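Local coordinates for F5/8 type C domain protein (PDB 7JRM) that probably recognises mucin-type glycans through its carbohydrate-binding module, as part of the multidomain O-glycopeptidase ZmpB, at residues L244-Y249 with E255-A260; K26-T31 with S40-K45; Y305-I310 with G318-G323; S54-V59 with V191-N196. One frame throughout, in Å; residues are numbered along the deposited sequence.

Interaction 1: residues L244-Y249 with E255-A260; sequences LDLNNY and EALKNA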
# COMPACT_ATOMS: atom_id res chain seq x y z
N LEU A 244 4.56 -4.15 -15.70
CA LEU A 244 5.58 -5.07 -16.17
C LEU A 244 5.28 -6.50 -15.71
O LEU A 244 4.65 -6.72 -14.68
CB LEU A 244 6.96 -4.65 -15.66
CG LEU A 244 7.47 -3.30 -16.17
CD1 LEU A 244 8.88 -3.03 -15.65
CD2 LEU A 244 7.44 -3.26 -17.69
N ASP A 245 5.74 -7.46 -16.51
CA ASP A 245 5.56 -8.87 -16.22
C ASP A 245 6.79 -9.38 -15.48
O ASP A 245 7.87 -9.50 -16.07
CB ASP A 245 5.32 -9.66 -17.51
CG ASP A 245 4.67 -11.01 -17.26
OD1 ASP A 245 4.08 -11.57 -18.21
OD2 ASP A 245 4.74 -11.51 -16.12
N LEU A 246 6.63 -9.68 -14.19
CA LEU A 246 7.75 -10.09 -13.36
C LEU A 246 8.33 -11.44 -13.79
O LEU A 246 9.46 -11.76 -13.41
CB LEU A 246 7.34 -10.15 -11.89
CG LEU A 246 6.75 -8.90 -11.22
CD1 LEU A 246 7.57 -7.66 -11.57
CD2 LEU A 246 5.27 -8.70 -11.52
N ASN A 247 7.58 -12.23 -14.55
CA ASN A 247 8.10 -13.51 -15.02
C ASN A 247 9.21 -13.35 -16.06
O ASN A 247 10.02 -14.27 -16.22
CB ASN A 247 6.96 -14.36 -15.61
CG ASN A 247 6.35 -15.30 -14.60
OD1 ASN A 247 6.43 -15.07 -13.39
ND2 ASN A 247 5.74 -16.37 -15.08
N ASN A 248 9.26 -12.21 -16.75
CA ASN A 248 10.25 -11.98 -17.79
C ASN A 248 11.59 -11.51 -17.24
O ASN A 248 12.50 -11.22 -18.03
CB ASN A 248 9.73 -10.96 -18.80
CG ASN A 248 8.37 -11.33 -19.36
OD1 ASN A 248 7.57 -10.47 -19.71
ND2 ASN A 248 8.10 -12.63 -19.45
N TYR A 249 11.74 -11.42 -15.92
CA TYR A 249 12.98 -10.98 -15.30
C TYR A 249 13.42 -12.00 -14.26
O TYR A 249 12.63 -12.80 -13.77
CB TYR A 249 12.81 -9.59 -14.65
CG TYR A 249 12.17 -8.58 -15.57
CD1 TYR A 249 12.93 -7.82 -16.45
CD2 TYR A 249 10.80 -8.38 -15.56
CE1 TYR A 249 12.35 -6.89 -17.29
CE2 TYR A 249 10.20 -7.45 -16.39
CZ TYR A 249 10.98 -6.71 -17.26
OH TYR A 249 10.40 -5.79 -18.09
N GLU A 255 12.36 -9.62 -7.59
CA GLU A 255 12.12 -9.46 -6.16
C GLU A 255 12.40 -8.03 -5.71
O GLU A 255 11.63 -7.45 -4.94
CB GLU A 255 12.97 -10.45 -5.36
CG GLU A 255 12.27 -11.06 -4.17
CD GLU A 255 11.39 -12.23 -4.55
OE1 GLU A 255 11.90 -13.38 -4.54
OE2 GLU A 255 10.20 -12.01 -4.84
N ALA A 256 13.51 -7.46 -6.18
CA ALA A 256 13.87 -6.10 -5.78
C ALA A 256 12.85 -5.09 -6.28
O ALA A 256 12.44 -4.19 -5.53
CB ALA A 256 15.27 -5.76 -6.31
N LEU A 257 12.42 -5.22 -7.53
CA LEU A 257 11.38 -4.33 -8.06
C LEU A 257 10.08 -4.51 -7.30
O LEU A 257 9.40 -3.52 -6.97
CB LEU A 257 11.18 -4.58 -9.55
CG LEU A 257 9.98 -3.86 -10.19
CD1 LEU A 257 10.21 -2.36 -10.21
CD2 LEU A 257 9.72 -4.39 -11.59
N LYS A 258 9.71 -5.75 -7.00
CA LYS A 258 8.49 -6.01 -6.23
C LYS A 258 8.57 -5.37 -4.86
O LYS A 258 7.57 -4.82 -4.36
CB LYS A 258 8.27 -7.52 -6.11
CG LYS A 258 6.96 -7.91 -5.45
CD LYS A 258 5.77 -7.30 -6.17
CE LYS A 258 4.71 -6.84 -5.19
NZ LYS A 258 4.14 -7.98 -4.42
N ASN A 259 9.74 -5.42 -4.22
CA ASN A 259 9.90 -4.79 -2.92
C ASN A 259 9.83 -3.27 -3.03
O ASN A 259 9.31 -2.60 -2.13
CB ASN A 259 11.22 -5.21 -2.28
CG ASN A 259 11.26 -6.69 -1.95
OD1 ASN A 259 10.23 -7.36 -1.94
ND2 ASN A 259 12.45 -7.21 -1.67
N ALA A 260 10.34 -2.71 -4.13
CA ALA A 260 10.29 -1.27 -4.32
C ALA A 260 8.86 -0.79 -4.58
O ALA A 260 8.47 0.28 -4.12
CB ALA A 260 11.21 -0.85 -5.47
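Leu257 on helix 251-270 is the side chain to follow, because it takes both Leu244 and Leu246 of the preceding loop. Its CB leaves the helix toward the loop, and CG stands anti to the backbone N (chi1 171°), which carries the fork outward from the helix surface. At the fork the CD2 methyl takes the loop: Leu246 CD1 rests 3.9 Å from Leu257 CD2, and the two side chains cross at about a right angle. The same methyl has a looser neighbour in Leu244, whose CD1 is 4.4 Å from Leu257 CD2. Beyond the two segments, the Leu257 side chain packs on Leu283 and Met287 of helix 273-288 and on Leu290.

Leu246 is presented by a short 3-10 turn, residues 246-248, in which Asn248 N bonds to Asp245 O at 3.1 Å. A weak bond from Asn247 N to the Asp245 carboxylate adds to the start of this turn. The backbones stay well apart, with Leu246 CA 8.2 Å from Lys258 CA, so the close contacts across the gap are made by leucine methyls. This is an interhelical connection folded back on the helix it introduces, consistent with a bundle of the three helices 232-242, 251-270 and 273-288.

Interaction 2: residues K26-T31 with S40-K45; sequences KGITAT and SKVQIK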
# COMPACT_ATOMS: atom_id res chain seq x y z
N LYS A 26 -20.30 19.01 -7.90
CA LYS A 26 -20.93 19.15 -6.59
C LYS A 26 -21.32 20.61 -6.36
O LYS A 26 -20.47 21.51 -6.42
CB LYS A 26 -19.97 18.67 -5.50
CG LYS A 26 -20.44 18.98 -4.08
CD LYS A 26 -21.80 18.36 -3.79
CE LYS A 26 -21.94 18.02 -2.32
NZ LYS A 26 -23.13 17.15 -2.07
N GLY A 27 -22.60 20.84 -6.09
CA GLY A 27 -23.09 22.18 -5.82
C GLY A 27 -23.43 23.01 -7.04
O GLY A 27 -23.75 24.19 -6.89
N ILE A 28 -23.38 22.43 -8.23
CA ILE A 28 -23.69 23.15 -9.46
C ILE A 28 -25.16 22.95 -9.79
O ILE A 28 -25.64 21.81 -9.89
CB ILE A 28 -22.79 22.69 -10.62
CG1 ILE A 28 -21.32 22.94 -10.29
CG2 ILE A 28 -23.18 23.39 -11.91
CD1 ILE A 28 -20.98 24.41 -10.11
N THR A 29 -25.89 24.05 -9.97
CA THR A 29 -27.30 24.02 -10.31
C THR A 29 -27.56 24.95 -11.48
O THR A 29 -26.86 25.95 -11.68
CB THR A 29 -28.19 24.41 -9.12
OG1 THR A 29 -27.78 25.69 -8.62
CG2 THR A 29 -28.10 23.37 -8.01
N ALA A 30 -28.59 24.62 -12.26
CA ALA A 30 -28.96 25.43 -13.42
C ALA A 30 -30.47 25.37 -13.59
O ALA A 30 -31.02 24.29 -13.83
CB ALA A 30 -28.26 24.93 -14.69
N THR A 31 -31.13 26.52 -13.47
CA THR A 31 -32.58 26.61 -13.60
C THR A 31 -32.93 27.66 -14.64
O THR A 31 -32.21 28.65 -14.82
CB THR A 31 -33.24 26.97 -12.26
OG1 THR A 31 -32.80 28.27 -11.84
CG2 THR A 31 -32.89 25.94 -11.19
N SER A 40 -28.93 18.65 -15.51
CA SER A 40 -28.34 17.49 -16.17
C SER A 40 -27.60 17.86 -17.45
O SER A 40 -26.79 17.06 -17.93
CB SER A 40 -29.41 16.45 -16.47
OG SER A 40 -30.40 16.98 -17.35
N LYS A 41 -27.86 19.04 -18.01
CA LYS A 41 -27.23 19.48 -19.25
C LYS A 41 -26.05 20.41 -19.02
O LYS A 41 -25.57 21.03 -19.97
CB LYS A 41 -28.26 20.16 -20.15
N VAL A 42 -25.57 20.52 -17.78
CA VAL A 42 -24.45 21.41 -17.47
C VAL A 42 -23.16 20.77 -17.96
O VAL A 42 -22.88 19.60 -17.68
CB VAL A 42 -24.39 21.70 -15.97
CG1 VAL A 42 -23.11 22.45 -15.62
CG2 VAL A 42 -25.61 22.50 -15.53
N GLN A 43 -22.36 21.55 -18.70
CA GLN A 43 -21.08 21.10 -19.21
C GLN A 43 -19.97 22.00 -18.67
O GLN A 43 -20.22 23.13 -18.22
CB GLN A 43 -21.05 21.10 -20.74
N ILE A 44 -18.75 21.50 -18.71
CA ILE A 44 -17.58 22.23 -18.24
C ILE A 44 -16.94 22.94 -19.42
O ILE A 44 -16.58 22.31 -20.42
CB ILE A 44 -16.58 21.29 -17.54
CG1 ILE A 44 -17.25 20.58 -16.37
CG2 ILE A 44 -15.36 22.07 -17.08
CD1 ILE A 44 -17.22 19.07 -16.48
N LYS A 45 -16.79 24.26 -19.31
CA LYS A 45 -16.20 25.06 -20.38
C LYS A 45 -14.71 25.26 -20.21
O LYS A 45 -13.99 25.36 -21.21
CB LYS A 45 -16.90 26.42 -20.46
CG LYS A 45 -16.52 27.24 -21.68
CD LYS A 45 -17.43 28.45 -21.83
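Between the two sheets of the Ig-like domain, Val42 faces Ile28 and Ala30, and its two methyls divide these partners between them. With chi1 at 171°, Val42 CG1 lies anti to the backbone N and is turned to Ile28, while CG2, beside that N, is turned to Ala30. One prong, Val42 CG1, meets the branch methyl Ile28 CG2 at 3.8 Å. The other, Val42 CG2, comes to 3.7 Å from Ala30 CB. Ile28 offers CG2 rather than its longer arm, and the two beta-branched side chains pass each other at a slant.

Residues 29-32 belong to a small antiparallel sheet, with backbone bonds from Thr29 to Lys10 and from Ala30 to Ile38. Strand 43-47 instead edges the four-stranded sheet, where Gln43 bonds to Ser62. Val42 therefore links the layers by side chains across a beta sandwich. The main chains are 7.3 Å apart at their nearest CA atoms, Ala30 CA and Val42 CA, and the short side chain of Ala30 lets the valine methyl come up close to this strand. Tyr61 packs on Ile28 and Val63 on Val42, both from strand 55-64, which lines the same interior.

Interaction 3: residues Y305-I310 with G318-G323; sequences YLLKSI and GDITLG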
# COMPACT_ATOMS: atom_id res chain seq x y z
N TYR A 305 22.03 -38.62 -15.79
CA TYR A 305 20.74 -39.25 -15.57
C TYR A 305 19.64 -38.22 -15.32
O TYR A 305 18.49 -38.43 -15.71
CB TYR A 305 20.82 -40.23 -14.40
CG TYR A 305 21.55 -41.52 -14.74
CD1 TYR A 305 22.93 -41.54 -14.87
CD2 TYR A 305 20.85 -42.70 -14.93
CE1 TYR A 305 23.60 -42.71 -15.18
CE2 TYR A 305 21.51 -43.88 -15.24
CZ TYR A 305 22.88 -43.88 -15.37
OH TYR A 305 23.54 -45.05 -15.67
N LEU A 306 19.98 -37.11 -14.66
CA LEU A 306 19.02 -36.02 -14.53
C LEU A 306 18.72 -35.38 -15.88
O LEU A 306 17.57 -35.03 -16.16
CB LEU A 306 19.55 -34.97 -13.54
CG LEU A 306 18.70 -33.72 -13.34
CD1 LEU A 306 17.31 -34.09 -12.85
CD2 LEU A 306 19.37 -32.76 -12.37
N LEU A 307 19.75 -35.24 -16.72
CA LEU A 307 19.53 -34.72 -18.07
C LEU A 307 18.63 -35.65 -18.87
O LEU A 307 17.74 -35.19 -19.59
CB LEU A 307 20.88 -34.54 -18.78
CG LEU A 307 20.84 -34.34 -20.29
CD1 LEU A 307 20.28 -32.97 -20.64
CD2 LEU A 307 22.23 -34.52 -20.89
N LYS A 308 18.84 -36.96 -18.76
CA LYS A 308 17.98 -37.91 -19.45
C LYS A 308 16.58 -37.92 -18.86
O LYS A 308 15.59 -38.08 -19.59
CB LYS A 308 18.60 -39.31 -19.38
CG LYS A 308 17.78 -40.39 -20.07
CD LYS A 308 17.54 -40.05 -21.54
CE LYS A 308 16.84 -41.19 -22.25
NZ LYS A 308 17.70 -42.40 -22.35
N SER A 309 16.46 -37.73 -17.55
CA SER A 309 15.15 -37.69 -16.92
C SER A 309 14.34 -36.49 -17.38
O SER A 309 13.13 -36.60 -17.62
CB SER A 309 15.30 -37.69 -15.39
OG SER A 309 15.58 -38.99 -14.90
N ILE A 310 14.99 -35.33 -17.51
CA ILE A 310 14.29 -34.14 -17.98
C ILE A 310 13.94 -34.28 -19.46
O ILE A 310 12.87 -33.85 -19.90
CB ILE A 310 15.14 -32.88 -17.71
CG1 ILE A 310 15.27 -32.65 -16.20
CG2 ILE A 310 14.53 -31.66 -18.38
CD1 ILE A 310 16.23 -31.55 -15.83
N GLY A 318 19.35 -33.10 -26.75
CA GLY A 318 20.30 -32.01 -26.67
C GLY A 318 20.16 -31.22 -25.38
O GLY A 318 19.70 -31.72 -24.35
N ASP A 319 20.55 -29.95 -25.45
CA ASP A 319 20.62 -29.10 -24.27
C ASP A 319 19.23 -28.82 -23.71
O ASP A 319 18.23 -28.75 -24.44
CB ASP A 319 21.31 -27.78 -24.60
CG ASP A 319 22.50 -27.96 -25.52
OD1 ASP A 319 22.32 -27.85 -26.75
OD2 ASP A 319 23.61 -28.22 -25.02
N ILE A 320 19.17 -28.67 -22.39
CA ILE A 320 17.96 -28.25 -21.68
C ILE A 320 18.11 -26.78 -21.34
O ILE A 320 19.09 -26.38 -20.70
CB ILE A 320 17.73 -29.10 -20.42
CG1 ILE A 320 17.43 -30.55 -20.80
CG2 ILE A 320 16.59 -28.52 -19.60
CD1 ILE A 320 16.18 -30.73 -21.63
N THR A 321 17.14 -25.97 -21.76
CA THR A 321 17.19 -24.53 -21.60
C THR A 321 16.46 -24.10 -20.33
O THR A 321 15.74 -24.87 -19.69
CB THR A 321 16.59 -23.84 -22.82
OG1 THR A 321 15.16 -23.93 -22.77
CG2 THR A 321 17.09 -24.49 -24.10
N LEU A 322 16.65 -22.83 -19.96
CA LEU A 322 15.89 -22.26 -18.85
C LEU A 322 14.41 -22.23 -19.17
O LEU A 322 13.57 -22.49 -18.30
CB LEU A 322 16.40 -20.85 -18.54
CG LEU A 322 15.81 -20.15 -17.31
CD1 LEU A 322 16.27 -20.83 -16.03
CD2 LEU A 322 16.18 -18.68 -17.30
N GLY A 323 14.06 -21.92 -20.43
CA GLY A 323 12.67 -22.03 -20.84
C GLY A 323 12.14 -23.44 -20.69
O GLY A 323 10.98 -23.64 -20.32
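A helical turn, residues 305-310, faces a stretch of chain at 318-321 that is extended until it enters the short helix 322-326; the nearest CA atoms, Leu307 CA and Ile320 CA, are 7.6 Å apart. The extended part begins at Gly318 with a positive phi of 83°, a backbone conformation glycine adopts readily. It ends at Thr321, the N-cap, whose OG1 bonds to Asp324 N.

Between these points Ile320 reaches to the helix and touches two side chains one turn apart. Leu307 CD1 meets Ile320 CG1 at 3.7 Å and also lies 4.0 Å from Gly318 O. Ile310 works through its branch methyl: Ile310 CG2, anti to the backbone N, is 3.8 Å from Ile320 CD1 and 3.9 Å from both Ile320 CG1 and Ile320 CG2. Both pairs meet at a slant, and Met325 packs on Ile310 and Ile320.

These segments precede parallel strands whose sequence suggests leucine-rich repeats, and they probably cap that array. The side chains meeting here are wholly apolar, so dispersion and burial hold Ile320 against the helix, while a polar tie is added beside it, from Gln311 NE2 of the same helix to Gly318 O.

Interaction 4: residues S54-V59 with V191-N196; sequences SGIFTV and VVDVRN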
# COMPACT_ATOMS: atom_id res chain seq x y z
N SER A 54 -2.64 18.63 -4.88
CA SER A 54 -3.11 19.65 -3.96
C SER A 54 -3.00 21.03 -4.61
O SER A 54 -1.97 21.36 -5.21
CB SER A 54 -2.31 19.62 -2.66
OG SER A 54 -2.75 20.61 -1.75
N GLY A 55 -4.06 21.82 -4.49
CA GLY A 55 -4.06 23.14 -5.08
C GLY A 55 -5.45 23.72 -5.09
O GLY A 55 -6.42 23.11 -4.62
N ILE A 56 -5.54 24.93 -5.65
CA ILE A 56 -6.80 25.65 -5.81
C ILE A 56 -7.05 25.79 -7.30
O ILE A 56 -6.35 26.56 -7.98
CB ILE A 56 -6.78 27.01 -5.11
CG1 ILE A 56 -6.43 26.84 -3.63
CG2 ILE A 56 -8.12 27.71 -5.27
CD1 ILE A 56 -5.95 28.11 -2.97
N PHE A 57 -8.04 25.07 -7.81
CA PHE A 57 -8.31 24.99 -9.24
C PHE A 57 -9.58 25.75 -9.59
O PHE A 57 -10.52 25.82 -8.78
CB PHE A 57 -8.43 23.53 -9.69
CG PHE A 57 -7.35 22.64 -9.16
CD1 PHE A 57 -6.14 22.51 -9.82
CD2 PHE A 57 -7.54 21.92 -7.98
CE1 PHE A 57 -5.15 21.69 -9.33
CE2 PHE A 57 -6.55 21.10 -7.49
CZ PHE A 57 -5.35 20.98 -8.16
N THR A 58 -9.61 26.31 -10.79
CA THR A 58 -10.75 27.07 -11.29
C THR A 58 -11.49 26.25 -12.33
O THR A 58 -10.87 25.67 -13.23
CB THR A 58 -10.28 28.40 -11.90
OG1 THR A 58 -9.61 29.18 -10.90
CG2 THR A 58 -11.47 29.19 -12.43
N VAL A 59 -12.82 26.20 -12.21
CA VAL A 59 -13.67 25.48 -13.15
C VAL A 59 -14.78 26.42 -13.60
O VAL A 59 -15.40 27.10 -12.77
CB VAL A 59 -14.27 24.20 -12.53
CG1 VAL A 59 -14.97 23.38 -13.60
CG2 VAL A 59 -13.18 23.38 -11.85
N VAL A 191 -16.08 29.21 1.69
CA VAL A 191 -14.71 28.77 1.41
C VAL A 191 -13.99 29.94 0.76
O VAL A 191 -14.30 30.30 -0.38
CB VAL A 191 -14.67 27.52 0.52
CG1 VAL A 191 -13.24 27.06 0.33
CG2 VAL A 191 -15.52 26.41 1.13
N VAL A 192 -13.03 30.53 1.47
CA VAL A 192 -12.40 31.78 1.07
C VAL A 192 -10.92 31.56 0.85
O VAL A 192 -10.24 30.93 1.68
CB VAL A 192 -12.63 32.89 2.12
CG1 VAL A 192 -12.10 34.22 1.61
CG2 VAL A 192 -14.11 32.99 2.46
N ASP A 193 -10.41 32.07 -0.27
CA ASP A 193 -8.97 32.09 -0.52
C ASP A 193 -8.32 33.15 0.36
O ASP A 193 -8.68 34.33 0.29
CB ASP A 193 -8.71 32.37 -2.00
CG ASP A 193 -7.27 32.13 -2.41
OD1 ASP A 193 -6.39 32.04 -1.52
OD2 ASP A 193 -7.00 32.04 -3.62
N VAL A 194 -7.37 32.74 1.19
CA VAL A 194 -6.68 33.66 2.08
C VAL A 194 -5.17 33.58 1.85
O VAL A 194 -4.37 33.85 2.75
CB VAL A 194 -7.02 33.38 3.56
CG1 VAL A 194 -8.51 33.61 3.81
CG2 VAL A 194 -6.63 31.97 3.94
N ARG A 195 -4.78 33.21 0.63
CA ARG A 195 -3.37 33.03 0.31
C ARG A 195 -2.62 34.35 0.40
O ARG A 195 -3.08 35.39 -0.10
CB ARG A 195 -3.22 32.44 -1.09
CG ARG A 195 -3.20 30.92 -1.12
CD ARG A 195 -3.01 30.41 -2.54
NE ARG A 195 -4.08 30.87 -3.43
CZ ARG A 195 -4.16 30.55 -4.72
NH1 ARG A 195 -3.24 29.78 -5.27
NH2 ARG A 195 -5.16 31.02 -5.45
N ASN A 196 -1.45 34.31 1.03
CA ASN A 196 -0.55 35.46 1.14
C ASN A 196 -1.25 36.65 1.81
O ASN A 196 -1.07 37.80 1.40
CB ASN A 196 0.02 35.85 -0.22
CG ASN A 196 0.93 34.79 -0.80
OD1 ASN A 196 1.88 34.36 -0.15
ND2 ASN A 196 0.64 34.36 -2.02
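Ile56 and Arg195 come at each other from opposite directions, each set by its torsions. In Ile56, CG1 is anti to the carbonyl carbon and the arm then runs extended (chi2 162°), which carries CD1 out from the strand to the guanidinium. Arg195 is extended at chi2 but bends at chi3 (-59°), which folds its guanidinium back alongside Asp193, edge to the carboxylate, and presents a flat face to the isoleucine.

Ile56 CD1 settles over that face, displaced toward the rim, 3.4 Å from Arg195 NE and 3.5 Å from Arg195 CZ. The guanidinium is held by its edge at the same time. Asp193 takes it side-on, with Arg195 NH2 2.8 Å from Asp193 OD2 in a salt bridge and Arg195 NE 3.2 Å from Asp193 OD1, both through syn lone pairs and close to the guanidinium plane. Arg195 NE also reaches Asp193 OD2, less straight (136°). Arg195 N donates to Asp193 OD1, at 2.9 Å and nearly along that oxygen's C-O axis, which makes an Asx turn. Each carboxylate oxygen has two donors, and these bonds hold the guanidinium plane in place under the isoleucine methyl.

Ile56 sits on strand 55-64 of the Ig-like domain and also packs on Ala78 of strand 70-79. Across the domain boundary, strand 188-193 of the NPCBM domain pairs with strand 145-152, which supplies Ile145 as a further neighbour of Ile56.

Interaction 2 is the buried one and interaction 4 the surface one; interactions 1 and 3 lie between, partly covered. The first three rest on aliphatic side chains and knit neighbouring elements within single regions of an elongated chain, whereas interaction 4 joins residues far apart in sequence across two domains and brings in a charged pair. Interactions 2 and 4 share the Ig-like domain: strands 43-47 and 55-64 are sheet neighbours, and Ile44 CG2 packs 3.7 Å from Val59 CG1. Interaction 3 is at the other side of the molecule, its centre about 68 Å from that of interaction 2. Interaction 1, between a loop and helix 251-270, is nearer to interaction 3, nearest atoms about 8 Å apart.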